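Local coordinates for spore coat polysaccharide biosynthesis protein SpsE (Bacillus subtilis, PDB 1VLI) that takes part in building the spore coat polysaccharide, probably as a NeuB-type enzyme with N-acylneuraminate-9-phosphate synthase activity, at residues A[63-68]-A[115-120]; A[137-142]-A[162-167]; A[29-34]-A[274-279]; A[218-223]-A[241-246]. One frame throughout, in Å; residues are numbered along the deposited sequence.

Overall arrangement
The four contacts lie along one eight-stranded parallel sheet, that of a TIM barrel, and sample at different points the parallel step between neighbouring strands by which such a barrel closes. Contact 1 joins the second and third strands, contact 2 the fourth and fifth, contact 4 the seventh and eighth; contact 3 brings helix 266-285 back onto the first strand, spanning almost the whole barrel sequence and enclosing the others. Contacts 3 and 4 have centres about 11 Å apart and meet where strand 30-36 pairs with strand 244-248. Contacts 1 and 2 touch through Thr120 and Lys139, their centres about 13 Å apart. The zinc, held by His226 and His248, lies beyond contact 4 along its two strands.

Contact 1: A[63-68]-A[115-120]; sequences FQMFQA and VIFLST
Phe63 and Ser119 meet on neighbouring parallel paths of the TIM barrel, at the ends of strands 60-63 and 116-118. Phe63 N donates to Leu118 O at 3.1 Å, and one step on Ser119 OG returns a bond to Phe63 O. That second bond, modelled at 2.5 Å, is very short, and its exact length is doubtful. The Ser119 hydroxyl points back at the facing strand because OG stands opposite its backbone N (chi1 -156°). A water that also pairs with Thr120 OG1 donates to the same Phe63 carbonyl.

Met65, a selenomethionine, illustrates how a side chain leaving such a strand end can be followed atom by atom. Its CB passes Ser119 OG and at the same time lies over one face of its neighbour's ring, Phe66. CG comes closer to the hydroxyl, 3.4 Å from Ser119 OG. SE passes Ser119 CB and reaches the rim of the Phe117 ring, 4.1 Å from Phe117 CZ and near the ring plane: a Met-aromatic contact made at the edge. Phe117 also meets Phe63, the two side chains crossing at about a right angle with Phe63 CD2 3.7 Å from Phe117 CE1. Helix 103-112 backs Phe117 through Leu107 and Cys110. Farther along, a second water bridges Met65 N and Thr120 O, and this carbonyl oxygen also lies in the plane of the Phe66 ring, 3.3 Å from Phe66 CD2.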
loop_
_atom_site.group_PDB
_atom_site.type_symbol
_atom_site.label_atom_id
_atom_site.label_comp_id
_atom_site.label_asym_id
_atom_site.label_seq_id
_atom_site.Cartn_x
_atom_site.Cartn_y
_atom_site.Cartn_z
ATOM N N PHE A 63 9.693 4.540 3.639
ATOM C CA PHE A 63 10.756 3.615 3.201
ATOM C C PHE A 63 10.254 2.177 3.075
ATOM O O PHE A 63 9.416 1.729 3.867
ATOM C CB PHE A 63 11.932 3.624 4.194
ATOM C CG PHE A 63 12.772 4.886 4.125
ATOM C CD1 PHE A 63 13.836 4.985 3.224
ATOM C CD2 PHE A 63 12.484 5.974 4.935
ATOM C CE1 PHE A 63 14.582 6.139 3.122
ATOM C CE2 PHE A 63 13.243 7.154 4.842
ATOM C CZ PHE A 63 14.289 7.233 3.928
ATOM N N GLN A 64 10.766 1.447 2.085
ATOM C CA GLN A 64 10.540 -0.001 2.008
ATOM C C GLN A 64 11.388 -0.735 3.037
ATOM O O GLN A 64 12.616 -0.568 3.082
ATOM C CB GLN A 64 10.894 -0.527 0.633
ATOM C CG GLN A 64 10.158 -1.801 0.244
ATOM C CD GLN A 64 10.562 -2.295 -1.143
ATOM O OE1 GLN A 64 11.159 -3.355 -1.273
ATOM N NE2 GLN A 64 10.245 -1.518 -2.167
HETATM N N MSE A 65 10.741 -1.542 3.868
HETATM C CA MSE A 65 11.470 -2.326 4.850
HETATM C C MSE A 65 11.639 -3.780 4.471
HETATM O O MSE A 65 12.631 -4.395 4.833
HETATM C CB MSE A 65 10.829 -2.216 6.216
HETATM C CG MSE A 65 11.176 -0.909 6.895
HETATM SE SE MSE A 65 10.514 -0.860 8.736
HETATM C CE MSE A 65 11.373 -2.438 9.412
ATOM N N PHE A 66 10.688 -4.328 3.725
ATOM C CA PHE A 66 10.698 -5.750 3.449
ATOM C C PHE A 66 10.913 -6.061 1.966
ATOM O O PHE A 66 10.458 -5.311 1.095
ATOM C CB PHE A 66 9.439 -6.385 4.030
ATOM C CG PHE A 66 9.177 -5.958 5.443
ATOM C CD1 PHE A 66 9.819 -6.589 6.510
ATOM C CD2 PHE A 66 8.344 -4.879 5.714
ATOM C CE1 PHE A 66 9.603 -6.166 7.809
ATOM C CE2 PHE A 66 8.129 -4.446 7.022
ATOM C CZ PHE A 66 8.754 -5.087 8.064
ATOM N N GLN A 67 11.642 -7.154 1.702
ATOM C CA GLN A 67 11.966 -7.597 0.337
ATOM C C GLN A 67 10.778 -8.238 -0.350
ATOM O O GLN A 67 9.941 -8.841 0.325
ATOM C CB GLN A 67 13.120 -8.579 0.366
ATOM C CG GLN A 67 14.464 -7.898 0.401
ATOM C CD GLN A 67 15.603 -8.894 0.440
ATOM O OE1 GLN A 67 15.406 -10.087 0.161
ATOM N NE2 GLN A 67 16.797 -8.417 0.792
ATOM N N ALA A 68 10.724 -8.127 -1.682
ATOM C CA ALA A 68 9.552 -8.558 -2.457
ATOM C C ALA A 68 9.369 -10.089 -2.556
ATOM O O ALA A 68 8.239 -10.585 -2.687
ATOM C CB ALA A 68 9.554 -7.916 -3.851
ATOM N N VAL A 115 9.406 14.678 10.837
ATOM C CA VAL A 115 8.637 13.961 9.843
ATOM C C VAL A 115 8.281 12.575 10.387
ATOM O O VAL A 115 8.969 12.018 11.274
ATOM C CB VAL A 115 9.305 13.944 8.428
ATOM C CG1 VAL A 115 9.698 15.334 8.004
ATOM C CG2 VAL A 115 10.512 13.070 8.403
ATOM N N ILE A 116 7.183 12.044 9.865
ATOM C CA ILE A 116 6.631 10.809 10.361
ATOM C C ILE A 116 7.096 9.698 9.441
ATOM O O ILE A 116 6.755 9.674 8.239
ATOM C CB ILE A 116 5.082 10.879 10.379
ATOM C CG1 ILE A 116 4.584 11.978 11.342
ATOM C CG2 ILE A 116 4.474 9.500 10.701
ATOM C CD1 ILE A 116 3.093 12.337 11.139
ATOM N N PHE A 117 7.849 8.772 10.021
ATOM C CA PHE A 117 8.308 7.589 9.340
ATOM C C PHE A 117 7.158 6.630 9.141
ATOM O O PHE A 117 6.406 6.335 10.082
ATOM C CB PHE A 117 9.394 6.902 10.164
ATOM C CG PHE A 117 9.890 5.606 9.562
ATOM C CD1 PHE A 117 10.968 5.602 8.665
ATOM C CD2 PHE A 117 9.280 4.391 9.877
ATOM C CE1 PHE A 117 11.421 4.393 8.098
ATOM C CE2 PHE A 117 9.721 3.189 9.307
ATOM C CZ PHE A 117 10.796 3.194 8.426
ATOM N N LEU A 118 7.036 6.150 7.902
ATOM C CA LEU A 118 6.053 5.129 7.544
ATOM C C LEU A 118 6.663 4.038 6.689
ATOM O O LEU A 118 7.571 4.282 5.894
ATOM C CB LEU A 118 4.887 5.749 6.779
ATOM C CG LEU A 118 3.997 6.742 7.516
ATOM C CD1 LEU A 118 3.068 7.297 6.491
ATOM C CD2 LEU A 118 3.220 6.081 8.630
ATOM N N SER A 119 6.148 2.828 6.843
ATOM C CA SER A 119 6.496 1.748 5.930
ATOM C C SER A 119 5.265 0.886 5.586
ATOM O O SER A 119 4.159 1.116 6.090
ATOM C CB SER A 119 7.595 0.894 6.552
ATOM O OG SER A 119 8.318 0.239 5.546
ATOM N N THR A 120 5.505 -0.152 4.794
ATOM C CA THR A 120 4.471 -1.055 4.288
ATOM C C THR A 120 4.663 -2.462 4.821
ATOM O O THR A 120 5.796 -2.968 4.856
ATOM C CB THR A 120 4.583 -1.104 2.751
ATOM O OG1 THR A 120 4.544 0.233 2.268
ATOM C CG2 THR A 120 3.382 -1.750 2.120
HETATM O O HOH W 1 7.205 0.966 1.649
HETATM O O HOH W 2 8.120 -2.565 3.036
#

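Contact 2: A[137-142]-A[162-167]; sequences AFKIAS and IFSTAG
The contact belongs to a beta-alpha-beta unit, the repeating step of the TIM barrel, in which Lys139 and Ile140 of strand 138-140 pair with Ile162 and Phe163 of strand 161-164. The short strands run 11° from parallel. Ile162 N donates to Phe138 O and Ile140 N to Ile162 O, both at 2.9 Å, and Ser164 N makes a longer bond of 3.3 Å to Ile140 O.

Lys139 crosses Ile162 at about a right angle, laying CD 3.8 Å from Ile162 CG2. Bends at chi2 (85°) and chi4 (75°) curl the chain forward along the sheet, and the ammonium reaches the next strand. NZ donates to Ser164 OG at 2.7 Å and to Ile140 O at 2.8 Å, coming to that carbonyl from above its plane while Ser164 N arrives from the opposite face. Two donors thus grip one buried oxygen. A methionine in place of Lys139 would probably leave Ser164 OG without this donor and Ile140 O with the long strand bond as its remaining grip from the two segments. Past the strand ends, Ser142 OG takes the N-H of Ala166, with OG to Ala166 N 2.9 Å, and a water joins Ala141 O to Ser164 O.

Ile140 and Phe163 point to the other side of the sheet, where helix 148-155 meets Ile140 through Leu151 and helix 170-181 meets Phe163 through Ala176 and Ile180. Strand 188-193 continues the sheet beyond strand 161-164.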
loop_
_atom_site.group_PDB
_atom_site.type_symbol
_atom_site.label_atom_id
_atom_site.label_comp_id
_atom_site.label_asym_id
_atom_site.label_seq_id
_atom_site.Cartn_x
_atom_site.Cartn_y
_atom_site.Cartn_z
ATOM N N ALA A 137 1.103 4.256 11.645
ATOM C CA ALA A 137 0.090 3.794 10.700
ATOM C C ALA A 137 0.731 2.655 9.990
ATOM O O ALA A 137 1.979 2.543 9.976
ATOM C CB ALA A 137 -0.299 4.881 9.700
ATOM N N PHE A 138 -0.131 1.792 9.456
ATOM C CA PHE A 138 0.266 0.678 8.630
ATOM C C PHE A 138 -0.223 1.008 7.229
ATOM O O PHE A 138 -1.338 1.468 7.051
ATOM C CB PHE A 138 -0.381 -0.608 9.124
ATOM C CG PHE A 138 0.148 -1.092 10.444
ATOM C CD1 PHE A 138 1.339 -1.827 10.515
ATOM C CD2 PHE A 138 -0.553 -0.840 11.625
ATOM C CE1 PHE A 138 1.834 -2.294 11.752
ATOM C CE2 PHE A 138 -0.063 -1.306 12.872
ATOM C CZ PHE A 138 1.137 -2.020 12.938
ATOM N N LYS A 139 0.660 0.813 6.259
ATOM C CA LYS A 139 0.401 1.037 4.875
ATOM C C LYS A 139 0.293 -0.356 4.228
ATOM O O LYS A 139 1.053 -1.241 4.536
ATOM C CB LYS A 139 1.489 1.940 4.255
ATOM C CG LYS A 139 1.369 2.102 2.709
ATOM C CD LYS A 139 0.393 3.203 2.294
ATOM C CE LYS A 139 0.127 3.216 0.788
ATOM N NZ LYS A 139 -0.777 2.095 0.338
ATOM N N ILE A 140 -0.710 -0.558 3.385
ATOM C CA ILE A 140 -0.917 -1.837 2.702
ATOM C C ILE A 140 -0.891 -1.531 1.197
ATOM O O ILE A 140 -1.511 -0.587 0.770
ATOM C CB ILE A 140 -2.288 -2.424 3.089
ATOM C CG1 ILE A 140 -2.470 -2.526 4.623
ATOM C CG2 ILE A 140 -2.565 -3.737 2.315
ATOM C CD1 ILE A 140 -1.698 -3.614 5.287
ATOM N N ALA A 141 -0.132 -2.304 0.428
ATOM C CA ALA A 141 -0.025 -2.129 -1.014
ATOM C C ALA A 141 -1.301 -2.643 -1.705
ATOM O O ALA A 141 -2.076 -3.439 -1.118
ATOM C CB ALA A 141 1.212 -2.933 -1.555
ATOM N N SER A 142 -1.451 -2.256 -2.973
ATOM C CA SER A 142 -2.617 -2.624 -3.773
ATOM C C SER A 142 -2.833 -4.129 -3.868
ATOM O O SER A 142 -3.970 -4.593 -3.753
ATOM C CB SER A 142 -2.520 -2.032 -5.186
ATOM O OG SER A 142 -2.520 -0.612 -5.145
ATOM N N ILE A 162 -3.780 2.554 6.045
ATOM C CA ILE A 162 -3.876 3.186 4.726
ATOM C C ILE A 162 -3.795 2.095 3.701
ATOM O O ILE A 162 -2.789 1.370 3.677
ATOM C CB ILE A 162 -2.713 4.147 4.496
ATOM C CG1 ILE A 162 -2.592 5.136 5.654
ATOM C CG2 ILE A 162 -2.880 4.888 3.165
ATOM C CD1 ILE A 162 -1.296 5.918 5.627
ATOM N N PHE A 163 -4.834 1.931 2.880
ATOM C CA PHE A 163 -4.732 0.888 1.857
ATOM C C PHE A 163 -4.915 1.406 0.438
ATOM O O PHE A 163 -5.645 2.358 0.204
ATOM C CB PHE A 163 -5.529 -0.370 2.198
ATOM C CG PHE A 163 -7.020 -0.232 2.055
ATOM C CD1 PHE A 163 -7.653 -0.422 0.798
ATOM C CD2 PHE A 163 -7.812 0.014 3.173
ATOM C CE1 PHE A 163 -9.014 -0.366 0.683
ATOM C CE2 PHE A 163 -9.205 0.098 3.052
ATOM C CZ PHE A 163 -9.809 -0.111 1.809
ATOM N N SER A 164 -4.180 0.813 -0.492
ATOM C CA SER A 164 -4.156 1.284 -1.839
ATOM C C SER A 164 -5.084 0.436 -2.702
ATOM O O SER A 164 -5.452 -0.675 -2.331
ATOM C CB SER A 164 -2.725 1.253 -2.332
ATOM O OG SER A 164 -2.088 2.488 -2.018
ATOM N N THR A 165 -5.472 0.949 -3.850
ATOM C CA THR A 165 -6.504 0.270 -4.631
ATOM C C THR A 165 -6.225 0.134 -6.128
ATOM O O THR A 165 -7.180 0.136 -6.930
ATOM C CB THR A 165 -7.847 1.002 -4.446
ATOM O OG1 THR A 165 -7.733 2.330 -4.964
ATOM C CG2 THR A 165 -8.190 1.201 -2.952
ATOM N N ALA A 166 -4.957 0.014 -6.531
ATOM C CA ALA A 166 -4.658 -0.119 -7.961
ATOM C C ALA A 166 -5.328 -1.356 -8.515
ATOM O O ALA A 166 -5.218 -2.451 -7.934
ATOM C CB ALA A 166 -3.179 -0.183 -8.227
ATOM N N GLY A 167 -6.035 -1.181 -9.628
ATOM C CA GLY A 167 -6.677 -2.310 -10.322
ATOM C C GLY A 167 -7.884 -2.951 -9.639
ATOM O O GLY A 167 -8.340 -4.012 -10.071
HETATM O O HOH W 3 -4.558 -2.523 -0.209
#

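Contact 3: A[29-34]-A[274-279]; sequences VFIIAE and DGIRKT
Arg277 reaches Val29 because its chain first leaves with CG beside the backbone N (chi1 -69°), bends again at chi2 (-73°), and then runs extended through chi3 (180°) to set the guanidinium against the start of strand 30-36. There the group grips one carbonyl end-on: NH1 lies 3.0 Å and NH2 3.1 Å from Val29 O, which sits exactly in the guanidinium plane. NH1 comes in the carbonyl plane on a lone pair, whereas NH2 arrives almost straight off the end of the C=O bond.

Ile31 CD1 covers one face of the guanidinium, toward its rim, and lies 3.5 Å from Arg277 NH2. The same methyl packs on the helix through Ile276 CD1 at 4.1 Å, while Ile276 CG2 rests 4.1 Å from Val29 CB. The polar and apolar grips thus come from adjacent helix residues, Arg277 and Ile276.

The nitrogens have further mates: NH1 forms a salt bridge with Glu280 and NH2 one with Asp59. Together with Ile31 CD1 over one face, these carboxylates help to fix how the flat group is turned. They also accept from the backbone of segment 29-34, Glu280 from Val29 N and Asp59 from Ile31 N, so that segment and arginine are held by the same acids. A leucine in place of Arg277 would probably strand both acids without their cationic mate and take both donors from Val29 O.

The arrangement is that of a TIM barrel's closure, in which the helix after the last strand folds back over the first.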
loop_
_atom_site.group_PDB
_atom_site.type_symbol
_atom_site.label_atom_id
_atom_site.label_comp_id
_atom_site.label_asym_id
_atom_site.label_seq_id
_atom_site.Cartn_x
_atom_site.Cartn_y
_atom_site.Cartn_z
ATOM N N VAL A 29 -4.144 18.549 4.065
ATOM C CA VAL A 29 -3.784 17.348 3.316
ATOM C C VAL A 29 -2.528 16.725 3.929
ATOM O O VAL A 29 -1.585 17.434 4.260
ATOM C CB VAL A 29 -3.614 17.638 1.798
ATOM C CG1 VAL A 29 -3.191 16.353 1.027
ATOM C CG2 VAL A 29 -4.949 18.151 1.212
ATOM N N PHE A 30 -2.542 15.406 4.111
ATOM C CA PHE A 30 -1.405 14.682 4.699
ATOM C C PHE A 30 -0.514 14.187 3.561
ATOM O O PHE A 30 -0.950 13.357 2.714
ATOM C CB PHE A 30 -1.908 13.517 5.559
ATOM C CG PHE A 30 -0.833 12.850 6.374
ATOM C CD1 PHE A 30 -0.454 13.347 7.616
ATOM C CD2 PHE A 30 -0.217 11.702 5.896
ATOM C CE1 PHE A 30 0.580 12.712 8.366
ATOM C CE2 PHE A 30 0.761 11.057 6.611
ATOM C CZ PHE A 30 1.184 11.579 7.867
ATOM N N ILE A 31 0.720 14.709 3.534
ATOM C CA ILE A 31 1.656 14.454 2.421
ATOM C C ILE A 31 2.731 13.456 2.758
ATOM O O ILE A 31 3.526 13.650 3.712
ATOM C CB ILE A 31 2.298 15.763 1.875
ATOM C CG1 ILE A 31 1.238 16.793 1.559
ATOM C CG2 ILE A 31 3.158 15.470 0.639
ATOM C CD1 ILE A 31 1.752 18.172 1.289
ATOM N N ILE A 32 2.768 12.393 1.957
ATOM C CA ILE A 32 3.713 11.286 2.150
ATOM C C ILE A 32 4.765 11.323 1.050
ATOM O O ILE A 32 4.449 11.110 -0.131
ATOM C CB ILE A 32 2.975 9.990 2.107
ATOM C CG1 ILE A 32 1.813 9.990 3.104
ATOM C CG2 ILE A 32 3.860 8.792 2.376
ATOM C CD1 ILE A 32 0.789 8.830 2.830
ATOM N N ALA A 33 6.016 11.623 1.425
ATOM C CA ALA A 33 7.101 11.492 0.464
ATOM C C ALA A 33 7.605 10.054 0.471
ATOM O O ALA A 33 8.013 9.541 1.512
ATOM C CB ALA A 33 8.193 12.454 0.769
ATOM N N GLU A 34 7.571 9.409 -0.690
ATOM C CA GLU A 34 7.842 7.981 -0.813
ATOM C C GLU A 34 9.277 7.778 -1.349
ATOM O O GLU A 34 9.573 7.992 -2.539
ATOM C CB GLU A 34 6.694 7.318 -1.633
ATOM C CG GLU A 34 6.991 6.155 -2.578
ATOM C CD GLU A 34 7.109 4.810 -1.890
ATOM O OE1 GLU A 34 7.773 4.703 -0.827
ATOM O OE2 GLU A 34 6.553 3.842 -2.447
ATOM N N ASP A 274 4.170 23.059 -2.127
ATOM C CA ASP A 274 3.708 24.423 -2.269
ATOM C C ASP A 274 2.452 24.481 -3.172
ATOM O O ASP A 274 1.491 25.197 -2.878
ATOM C CB ASP A 274 4.829 25.326 -2.814
ATOM C CG ASP A 274 6.030 25.477 -1.839
ATOM O OD1 ASP A 274 5.926 25.108 -0.642
ATOM O OD2 ASP A 274 7.133 25.975 -2.198
ATOM N N GLY A 275 2.460 23.735 -4.269
ATOM C CA GLY A 275 1.247 23.577 -5.074
ATOM C C GLY A 275 0.029 23.149 -4.251
ATOM O O GLY A 275 -1.014 23.821 -4.274
ATOM N N ILE A 276 0.171 22.038 -3.517
ATOM C CA ILE A 276 -0.909 21.494 -2.675
ATOM C C ILE A 276 -1.403 22.520 -1.657
ATOM O O ILE A 276 -2.612 22.679 -1.475
ATOM C CB ILE A 276 -0.455 20.193 -1.944
ATOM C CG1 ILE A 276 -0.482 19.005 -2.893
ATOM C CG2 ILE A 276 -1.361 19.875 -0.757
ATOM C CD1 ILE A 276 0.590 17.976 -2.593
ATOM N N ARG A 277 -0.471 23.205 -1.004
ATOM C CA ARG A 277 -0.807 24.052 0.116
ATOM C C ARG A 277 -1.492 25.318 -0.350
ATOM O O ARG A 277 -2.320 25.878 0.367
ATOM C CB ARG A 277 0.456 24.376 0.921
ATOM C CG ARG A 277 1.028 23.165 1.677
ATOM C CD ARG A 277 0.211 22.731 2.890
ATOM N NE ARG A 277 0.810 21.572 3.559
ATOM C CZ ARG A 277 0.197 20.409 3.768
ATOM N NH1 ARG A 277 -1.067 20.219 3.374
ATOM N NH2 ARG A 277 0.839 19.429 4.378
ATOM N N LYS A 278 -1.135 25.764 -1.552
ATOM C CA LYS A 278 -1.738 26.934 -2.170
ATOM C C LYS A 278 -3.150 26.586 -2.593
ATOM O O LYS A 278 -4.082 27.364 -2.349
ATOM C CB LYS A 278 -0.907 27.385 -3.378
ATOM C CG LYS A 278 -1.575 28.431 -4.289
ATOM C CD LYS A 278 -0.721 28.606 -5.539
ATOM C CE LYS A 278 -0.697 30.046 -5.956
ATOM N NZ LYS A 278 0.285 30.747 -5.065
ATOM N N THR A 279 -3.297 25.423 -3.230
ATOM C CA THR A 279 -4.579 24.928 -3.674
ATOM C C THR A 279 -5.511 24.828 -2.482
ATOM O O THR A 279 -6.707 25.091 -2.620
ATOM C CB THR A 279 -4.407 23.550 -4.312
ATOM O OG1 THR A 279 -3.584 23.679 -5.474
ATOM C CG2 THR A 279 -5.738 22.995 -4.853
#

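Contact 4: A[218-223]-A[241-246]; sequences EAVIGF and GAKLIE
Phe223 and Ile245 pair in a parallel bridge between strands 220-223 and 244-246, whose axes approach to 4.7 Å at an angle of 28°. Phe223 straddles its partner, N donating to Leu244 O at 2.9 Å and O accepting from Glu246 N at 3.0 Å. Farther back, Lys243 N bonds to Ile221 O at 2.8 Å, one residue later than strict continuation of the pairing would give.

At Gly222 CA already lies 3.2 Å from Leu244 O, and a CB here would collide with that oxygen. Leu244 CD1 instead leans across the glycine, 3.8 Å from Gly222 N. Beyond it, Val220 CG1, set opposite its own backbone N, presses on Lys243 CB at 3.5 Å, the two side chains crossing at about a right angle. Ile245 CD1 lies at the edge of the Phe223 ring, near its plane, and 4.0 Å from Phe223 CB.

The connecting helix 232-239 ends in a Schellman motif with Gly241 as its C-prime residue. It packs over Phe223 through Ala233 and Ala237 and over Ile245 through Val238, while helix 208-215 meets Ile221. Leu244 and Glu246 both touch Met191 of strand 188-193; Glu246, whose side chain lies near the zinc, is hydrogen-bonded to Ser224 and forms a salt bridge with Lys62. Strand 30-36 continues the sheet on the far side of strand 244-248.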
loop_
_atom_site.group_PDB
_atom_site.type_symbol
_atom_site.label_atom_id
_atom_site.label_comp_id
_atom_site.label_asym_id
_atom_site.label_seq_id
_atom_site.Cartn_x
_atom_site.Cartn_y
_atom_site.Cartn_z
ATOM N N GLU A 218 -17.297 7.302 5.791
ATOM C CA GLU A 218 -16.502 7.275 7.032
ATOM C C GLU A 218 -15.009 6.993 6.810
ATOM O O GLU A 218 -14.232 6.947 7.769
ATOM C CB GLU A 218 -17.073 6.265 8.031
ATOM C CG GLU A 218 -18.251 6.779 8.847
ATOM C CD GLU A 218 -18.940 5.653 9.596
ATOM O OE1 GLU A 218 -18.476 5.291 10.713
ATOM O OE2 GLU A 218 -19.935 5.107 9.050
ATOM N N ALA A 219 -14.611 6.754 5.561
ATOM C CA ALA A 219 -13.207 6.578 5.226
ATOM C C ALA A 219 -12.690 7.948 4.818
ATOM O O ALA A 219 -13.497 8.825 4.431
ATOM C CB ALA A 219 -13.052 5.599 4.113
ATOM N N VAL A 220 -11.371 8.154 4.973
ATOM C CA VAL A 220 -10.675 9.308 4.415
ATOM C C VAL A 220 -10.043 8.845 3.118
ATOM O O VAL A 220 -9.389 7.811 3.106
ATOM C CB VAL A 220 -9.519 9.827 5.340
ATOM C CG1 VAL A 220 -8.955 11.106 4.750
ATOM C CG2 VAL A 220 -10.014 10.052 6.761
ATOM N N ILE A 221 -10.183 9.621 2.049
ATOM C CA ILE A 221 -9.734 9.194 0.707
ATOM C C ILE A 221 -8.498 9.976 0.260
ATOM O O ILE A 221 -8.487 11.204 0.330
ATOM C CB ILE A 221 -10.885 9.371 -0.356
ATOM C CG1 ILE A 221 -12.167 8.645 0.069
ATOM C CG2 ILE A 221 -10.485 8.815 -1.731
ATOM C CD1 ILE A 221 -12.134 7.198 -0.149
ATOM N N GLY A 222 -7.466 9.267 -0.201
ATOM C CA GLY A 222 -6.312 9.920 -0.840
ATOM C C GLY A 222 -6.005 9.512 -2.272
ATOM O O GLY A 222 -6.859 8.904 -3.001
ATOM N N PHE A 223 -4.801 9.874 -2.693
ATOM C CA PHE A 223 -4.284 9.578 -4.029
ATOM C C PHE A 223 -2.777 9.311 -3.973
ATOM O O PHE A 223 -2.018 10.200 -3.593
ATOM C CB PHE A 223 -4.545 10.793 -4.915
ATOM C CG PHE A 223 -4.058 10.658 -6.335
ATOM C CD1 PHE A 223 -4.466 9.591 -7.137
ATOM C CD2 PHE A 223 -3.263 11.659 -6.903
ATOM C CE1 PHE A 223 -4.048 9.474 -8.475
ATOM C CE2 PHE A 223 -2.827 11.559 -8.241
ATOM C CZ PHE A 223 -3.232 10.470 -9.037
ATOM N N GLY A 241 -10.946 16.793 -3.559
ATOM C CA GLY A 241 -11.249 16.356 -2.206
ATOM C C GLY A 241 -10.272 15.383 -1.555
ATOM O O GLY A 241 -10.515 14.938 -0.429
ATOM N N ALA A 242 -9.198 14.993 -2.249
ATOM C CA ALA A 242 -8.211 14.025 -1.681
ATOM C C ALA A 242 -7.635 14.584 -0.373
ATOM O O ALA A 242 -7.380 15.763 -0.291
ATOM C CB ALA A 242 -7.065 13.776 -2.680
ATOM N N LYS A 243 -7.443 13.762 0.647
ATOM C CA LYS A 243 -6.909 14.280 1.930
ATOM C C LYS A 243 -5.502 13.755 2.312
ATOM O O LYS A 243 -4.940 14.134 3.356
ATOM C CB LYS A 243 -7.915 14.032 3.064
ATOM C CG LYS A 243 -9.324 14.569 2.802
ATOM C CD LYS A 243 -9.324 16.089 2.651
ATOM C CE LYS A 243 -8.898 16.810 3.927
ATOM N NZ LYS A 243 -9.156 18.292 3.838
ATOM N N LEU A 244 -4.980 12.858 1.472
ATOM C CA LEU A 244 -3.593 12.450 1.478
ATOM C C LEU A 244 -3.116 12.319 0.049
ATOM O O LEU A 244 -3.910 11.996 -0.878
ATOM C CB LEU A 244 -3.381 11.108 2.164
ATOM C CG LEU A 244 -4.161 10.609 3.383
ATOM C CD1 LEU A 244 -5.592 10.214 2.947
ATOM C CD2 LEU A 244 -3.436 9.404 3.837
ATOM N N ILE A 245 -1.819 12.597 -0.124
ATOM C CA ILE A 245 -1.120 12.496 -1.411
ATOM C C ILE A 245 0.162 11.762 -1.144
ATOM O O ILE A 245 0.888 12.110 -0.206
ATOM C CB ILE A 245 -0.781 13.895 -2.013
ATOM C CG1 ILE A 245 -2.017 14.753 -2.262
ATOM C CG2 ILE A 245 0.053 13.788 -3.307
ATOM C CD1 ILE A 245 -3.085 14.126 -3.325
ATOM N N GLU A 246 0.450 10.768 -1.971
ATOM C CA GLU A 246 1.724 10.066 -1.920
ATOM C C GLU A 246 2.432 10.293 -3.272
ATOM O O GLU A 246 1.808 10.144 -4.345
ATOM C CB GLU A 246 1.459 8.589 -1.678
ATOM C CG GLU A 246 2.644 7.743 -1.249
ATOM C CD GLU A 246 2.283 6.262 -1.139
ATOM O OE1 GLU A 246 1.073 5.908 -1.214
ATOM O OE2 GLU A 246 3.214 5.438 -0.986
#